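Local coordinates for protein Tp0751 (Treponema pallidum, PDB 5JK2) that mediates adhesion of the syphilis spirochaete to extracellular matrix components and interactions with host cells through a non-canonical lipocalin fold, at residues 31-35 and 47-51; 65-69 and 81-85. The protein carries 1 engineered substitution. All coordinates share one frame; numbering follows the deposited sequence.

Contact 1. Residues 31-35 and 47-51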
loop_
_atom_site.group_PDB
_atom_site.type_symbol
_atom_site.label_atom_id
_atom_site.label_comp_id
_atom_site.label_asym_id
_atom_site.label_seq_id
_atom_site.Cartn_x
_atom_site.Cartn_y
_atom_site.Cartn_z
ATOM N N ARG A 31 -5.912 14.547 6.420
ATOM C CA ARG A 31 -4.839 13.673 5.977
ATOM C C ARG A 31 -3.488 14.293 6.314
ATOM O O ARG A 31 -2.560 13.597 6.720
ATOM C CB ARG A 31 -4.943 13.407 4.476
ATOM C CG ARG A 31 -6.219 12.687 4.070
ATOM C CD ARG A 31 -6.166 12.210 2.630
ATOM N NE ARG A 31 -5.078 11.259 2.417
ATOM C CZ ARG A 31 -5.101 9.990 2.811
ATOM N NH1 ARG A 31 -4.060 9.207 2.572
ATOM N NH2 ARG A 31 -6.159 9.504 3.449
ATOM N N ILE A 32 -3.385 15.607 6.149
ATOM C CA ILE A 32 -2.156 16.315 6.474
ATOM C C ILE A 32 -1.967 16.353 7.986
ATOM O O ILE A 32 -0.845 16.267 8.483
ATOM C CB ILE A 32 -2.160 17.749 5.926
ATOM C CG1 ILE A 32 -2.390 17.744 4.412
ATOM C CG2 ILE A 32 -0.841 18.437 6.253
ATOM C CD1 ILE A 32 -2.781 19.092 3.846
ATOM N N ALA A 33 -3.073 16.498 8.709
ATOM C CA ALA A 33 -3.050 16.454 10.165
ATOM C C ALA A 33 -2.596 15.074 10.621
ATOM O O ALA A 33 -1.679 14.943 11.432
ATOM C CB ALA A 33 -4.420 16.778 10.731
ATOM N N LEU A 34 -3.252 14.053 10.082
ATOM C CA LEU A 34 -2.914 12.663 10.361
ATOM C C LEU A 34 -1.461 12.388 9.987
ATOM O O LEU A 34 -0.747 11.674 10.694
ATOM C CB LEU A 34 -3.853 11.735 9.585
ATOM C CG LEU A 34 -4.022 10.283 10.031
ATOM C CD1 LEU A 34 -4.621 10.217 11.428
ATOM C CD2 LEU A 34 -4.896 9.547 9.026
ATOM N N TRP A 35 -1.037 12.963 8.867
ATOM C CA TRP A 35 0.332 12.829 8.383
ATOM C C TRP A 35 1.330 13.397 9.381
ATOM O O TRP A 35 2.346 12.772 9.683
ATOM C CB TRP A 35 0.482 13.528 7.029
ATOM C CG TRP A 35 1.901 13.773 6.613
ATOM C CD1 TRP A 35 2.540 14.976 6.546
ATOM C CD2 TRP A 35 2.859 12.788 6.204
ATOM N NE1 TRP A 35 3.834 14.803 6.120
ATOM C CE2 TRP A 35 4.055 13.469 5.905
ATOM C CE3 TRP A 35 2.820 11.398 6.064
ATOM C CZ2 TRP A 35 5.202 12.806 5.473
ATOM C CZ3 TRP A 35 3.960 10.743 5.635
ATOM C CH2 TRP A 35 5.134 11.446 5.345
ATOM N N GLN A 47 -0.603 3.732 8.843
ATOM C CA GLN A 47 -1.359 2.910 7.909
ATOM C C GLN A 47 -2.684 3.567 7.561
ATOM O O GLN A 47 -3.223 3.369 6.474
ATOM C CB GLN A 47 -1.613 1.523 8.504
ATOM C CG GLN A 47 -0.368 0.824 9.040
ATOM C CD GLN A 47 -0.661 -0.570 9.567
ATOM O OE1 GLN A 47 -1.780 -1.067 9.447
ATOM N NE2 GLN A 47 0.346 -1.206 10.155
ATOM N N HIS A 48 -3.202 4.353 8.498
ATOM C CA HIS A 48 -4.504 4.983 8.337
ATOM C C HIS A 48 -4.524 5.877 7.100
ATOM O O HIS A 48 -5.583 6.140 6.527
ATOM C CB HIS A 48 -4.856 5.784 9.591
ATOM C CG HIS A 48 -6.326 5.974 9.798
ATOM N ND1 HIS A 48 -6.860 6.438 10.981
ATOM C CD2 HIS A 48 -7.380 5.754 8.971
ATOM C CE1 HIS A 48 -8.175 6.501 10.874
ATOM N NE2 HIS A 48 -8.517 6.092 9.667
ATOM N N LEU A 49 -3.345 6.324 6.680
ATOM C CA LEU A 49 -3.219 7.132 5.474
ATOM C C LEU A 49 -3.302 6.278 4.213
ATOM O O LEU A 49 -3.600 6.787 3.135
ATOM C CB LEU A 49 -1.900 7.910 5.480
ATOM C CG LEU A 49 -1.802 9.128 6.402
ATOM C CD1 LEU A 49 -0.389 9.685 6.387
ATOM C CD2 LEU A 49 -2.804 10.204 5.999
ATOM N N LEU A 50 -3.034 4.982 4.345
ATOM C CA LEU A 50 -3.032 4.092 3.187
ATOM C C LEU A 50 -4.436 3.679 2.775
ATOM O O LEU A 50 -4.687 3.411 1.599
ATOM C CB LEU A 50 -2.199 2.841 3.473
ATOM C CG LEU A 50 -0.691 3.069 3.567
ATOM C CD1 LEU A 50 0.003 1.811 4.037
ATOM C CD2 LEU A 50 -0.134 3.515 2.226
ATOM N N ALA A 51 -5.341 3.619 3.748
ATOM C CA ALA A 51 -6.719 3.213 3.499
ATOM C C ALA A 51 -7.336 4.010 2.354
ATOM O O ALA A 51 -7.639 5.193 2.502
ATOM C CB ALA A 51 -7.546 3.376 4.758
#

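Contact 2. Residues 65-69 and 81-85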
loop_
_atom_site.group_PDB
_atom_site.type_symbol
_atom_site.label_atom_id
_atom_site.label_comp_id
_atom_site.label_asym_id
_atom_site.label_seq_id
_atom_site.Cartn_x
_atom_site.Cartn_y
_atom_site.Cartn_z
ATOM N N ASP A 65 -0.603 4.254 -21.359
ATOM C CA ASP A 65 -0.651 2.892 -20.831
ATOM C C ASP A 65 -1.639 2.758 -19.674
ATOM O O ASP A 65 -2.211 3.745 -19.214
ATOM C CB ASP A 65 0.739 2.448 -20.364
ATOM C CG ASP A 65 1.681 2.137 -21.517
ATOM O OD1 ASP A 65 1.236 1.529 -22.513
ATOM O OD2 ASP A 65 2.872 2.497 -21.420
ATOM N N ILE A 66 -1.812 1.526 -19.201
ATOM C CA ILE A 66 -2.756 1.222 -18.126
ATOM C C ILE A 66 -2.074 1.247 -16.761
ATOM O O ILE A 66 -1.010 0.657 -16.582
ATOM C CB ILE A 66 -3.422 -0.163 -18.342
ATOM C CG1 ILE A 66 -4.253 -0.151 -19.627
ATOM C CG2 ILE A 66 -4.294 -0.539 -17.144
ATOM C CD1 ILE A 66 -4.586 -1.527 -20.173
ATOM N N HIS A 67 -2.714 1.908 -15.799
ATOM C CA HIS A 67 -2.124 2.133 -14.484
ATOM C C HIS A 67 -2.468 0.988 -13.528
ATOM O O HIS A 67 -3.645 0.674 -13.344
ATOM C CB HIS A 67 -2.609 3.468 -13.895
ATOM C CG HIS A 67 -2.461 4.638 -14.824
ATOM N ND1 HIS A 67 -3.541 5.259 -15.413
ATOM C CD2 HIS A 67 -1.363 5.297 -15.259
ATOM C CE1 HIS A 67 -3.114 6.254 -16.174
ATOM N NE2 HIS A 67 -1.794 6.297 -16.096
ATOM N N PRO A 68 -1.442 0.347 -12.934
ATOM C CA PRO A 68 -1.689 -0.583 -11.827
ATOM C C PRO A 68 -2.326 0.128 -10.636
ATOM O O PRO A 68 -1.974 1.273 -10.353
ATOM C CB PRO A 68 -0.288 -1.104 -11.483
ATOM C CG PRO A 68 0.498 -0.929 -12.724
ATOM C CD PRO A 68 -0.033 0.313 -13.368
ATOM N N LEU A 69 -3.255 -0.543 -9.959
ATOM C CA LEU A 69 -3.991 0.063 -8.851
ATOM C C LEU A 69 -3.819 -0.712 -7.558
ATOM O O LEU A 69 -3.846 -1.942 -7.553
ATOM C CB LEU A 69 -5.482 0.142 -9.168
ATOM C CG LEU A 69 -5.885 0.650 -10.549
ATOM C CD1 LEU A 69 -7.395 0.558 -10.719
ATOM C CD2 LEU A 69 -5.390 2.071 -10.757
ATOM N N PHE A 81 -5.038 -5.864 -5.708
ATOM C CA PHE A 81 -4.138 -5.520 -6.800
ATOM C C PHE A 81 -4.866 -5.612 -8.128
ATOM O O PHE A 81 -5.372 -6.673 -8.480
ATOM C CB PHE A 81 -2.933 -6.456 -6.816
ATOM C CG PHE A 81 -2.144 -6.454 -5.545
ATOM C CD1 PHE A 81 -2.599 -7.135 -4.429
ATOM C CD2 PHE A 81 -0.933 -5.790 -5.473
ATOM C CE1 PHE A 81 -1.867 -7.140 -3.260
ATOM C CE2 PHE A 81 -0.196 -5.793 -4.311
ATOM C CZ PHE A 81 -0.663 -6.468 -3.200
ATOM N N SER A 82 -4.895 -4.509 -8.872
ATOM C CA SER A 82 -5.650 -4.446 -10.120
ATOM C C SER A 82 -4.871 -3.825 -11.272
ATOM O O SER A 82 -4.159 -2.838 -11.102
ATOM C CB SER A 82 -6.942 -3.648 -9.922
ATOM O OG SER A 82 -7.773 -4.240 -8.941
ATOM N N ARG A 83 -5.034 -4.419 -12.450
ATOM C CA ARG A 83 -4.555 -3.843 -13.699
ATOM C C ARG A 83 -5.357 -4.444 -14.848
ATOM O O ARG A 83 -4.934 -5.424 -15.461
ATOM C CB ARG A 83 -3.060 -4.093 -13.903
ATOM C CG ARG A 83 -2.480 -3.340 -15.100
ATOM C CD ARG A 83 -1.370 -4.113 -15.802
ATOM N NE ARG A 83 -1.078 -3.573 -17.132
ATOM C CZ ARG A 83 -0.213 -2.592 -17.382
ATOM N NH1 ARG A 83 0.464 -2.019 -16.395
ATOM N NH2 ARG A 83 -0.026 -2.180 -18.629
ATOM N N ALA A 84 -6.518 -3.853 -15.122
ATOM C CA ALA A 84 -7.427 -4.337 -16.158
ATOM C C ALA A 84 -7.891 -5.769 -15.859
ATOM O O ALA A 84 -8.584 -6.002 -14.870
ATOM C CB ALA A 84 -6.759 -4.248 -17.532
ATOM N N SER A 85 -7.511 -6.722 -16.708
ATOM C CA SER A 85 -7.875 -8.126 -16.514
ATOM C C SER A 85 -7.351 -8.655 -15.189
ATOM O O SER A 85 -7.975 -9.509 -14.556
ATOM C CB SER A 85 -7.336 -8.987 -17.659
ATOM O OG SER A 85 -5.940 -8.808 -17.823
HETATM O O HOH W 1 -6.762 -2.063 -6.484
#

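Contact 1. Residues 31-35 and 47-51
Leu49 pushes its side chain between Arg31, Leu34 and Trp35 of helix 26-39. Its two methyls share the work. The Leu34 and Leu49 side chains slide past each other in opposite directions, and the CD2 atoms of Leu34 and Leu49 meet at 3.7 Å. CD1 comes to the indole of Trp35 at its edge, near the ring plane, with Leu49 CD1 3.7 Å from Trp35 CE3. The Trp35 and Leu49 side chains cross at about a right angle. Leu34 has its CG anti to the backbone N (chi1 -160°), which carries CD2 out far enough to touch His48 as well. Leu34 CD2 lies 3.8 Å from His48 CB.

The polar part lies beside this apolar cluster. The Arg31 chain bends at chi3 (61°) and brings the guanidinium to the Leu49 backbone. Arg31 NH1 donates to Leu49 O with an N-H...O angle of 160°. The modelled 2.5 Å between NH1 and O is unusually short, and its exact value is doubtful. The oxygen lies in the guanidinium plane and uses a lone pair in its own carbonyl plane. The same NH1 also bonds to the carbonyl oxygen of His125, and Phe122 of strand 115-122 packs against both Trp35 and Leu49.

The contact thus ties the N-terminal helix to the segment leading into strand 52-56 of the lipocalin-like barrel. Leu49 CD2 covers part of one guanidinium face, toward the rim, while Leu49 O bonds in its plane. With His125 O as second acceptor of NH1, this would limit the guanidinium's rotation.

Contact 2. Residues 65-69 and 81-85
Ser82 O receives the shortest polar bond here, 2.7 Å from Leu69 N. The return bond, from Ser82 N to Leu69 O, is longer at 3.1 Å. Together they make Leu69 and Ser82 an antiparallel hydrogen-bonded pair, at the start of strand 69-73 and near the end of strand 78-83. Pro68 CA adds a CH...O contact to Ser82 O at 3.4 Å. The side chains of Leu69 and Ser82 leave on the same face of the sheet, where their CB atoms are 4.1 Å apart. A water links Leu69 O and Ser82 OG by weak bonds.

Beyond this pair the backbone bonding gives way to side chains. Arg83 has its CG anti to the backbone N (chi1 -172°). The chain then bends at chi2 (-146°), bringing the guanidinium beside Ile66 and Pro68. It lies side by side with Pro68, both pointing the same way, and Pro68 CG meets the guanidinium at its edge, 3.8 Å from Arg83 NH1. Ile66 crosses the arginine at a slant. Its CB lies over one guanidinium face, and its CG2 touches Arg83 CG at 3.9 Å.

The Pro68 backbone also bonds to Gln56 of strand 52-56. Phe81 points away from 65-69 and meets Arg116 (cation-pi), Trp147 and Phe90.

The two backbone bonds therefore close the open end of the antiparallel beta hairpin of strands 69-73 and 78-83, away from its turn. Past them, Arg83 NH1 lies 3.1 Å from Ile66 O, which sits over the guanidinium face at a poor hydrogen-bond angle. The positive charge may attract this carbonyl without a directional bond.

How the contacts relate
Contact 1 and contact 2 both belong to the pallilysin barrel domain but lie on opposite sides of the chain's centre. Their centres are about 24 Å apart and they do not touch. Contact 1 is a surface contact with one buried leucine, and it joins the N-terminal helix to the segment before strand 52-56. Contact 2 is partly buried and lies at the end of a pair of barrel strands, with a loop running up to it. An arginine takes part in each. In 31-35 with 47-51 a carbonyl bonds in the guanidinium plane; in 65-69 with 81-85 a carbonyl lies over the guanidinium face without a hydrogen bond, and backbone pairing does the bonding.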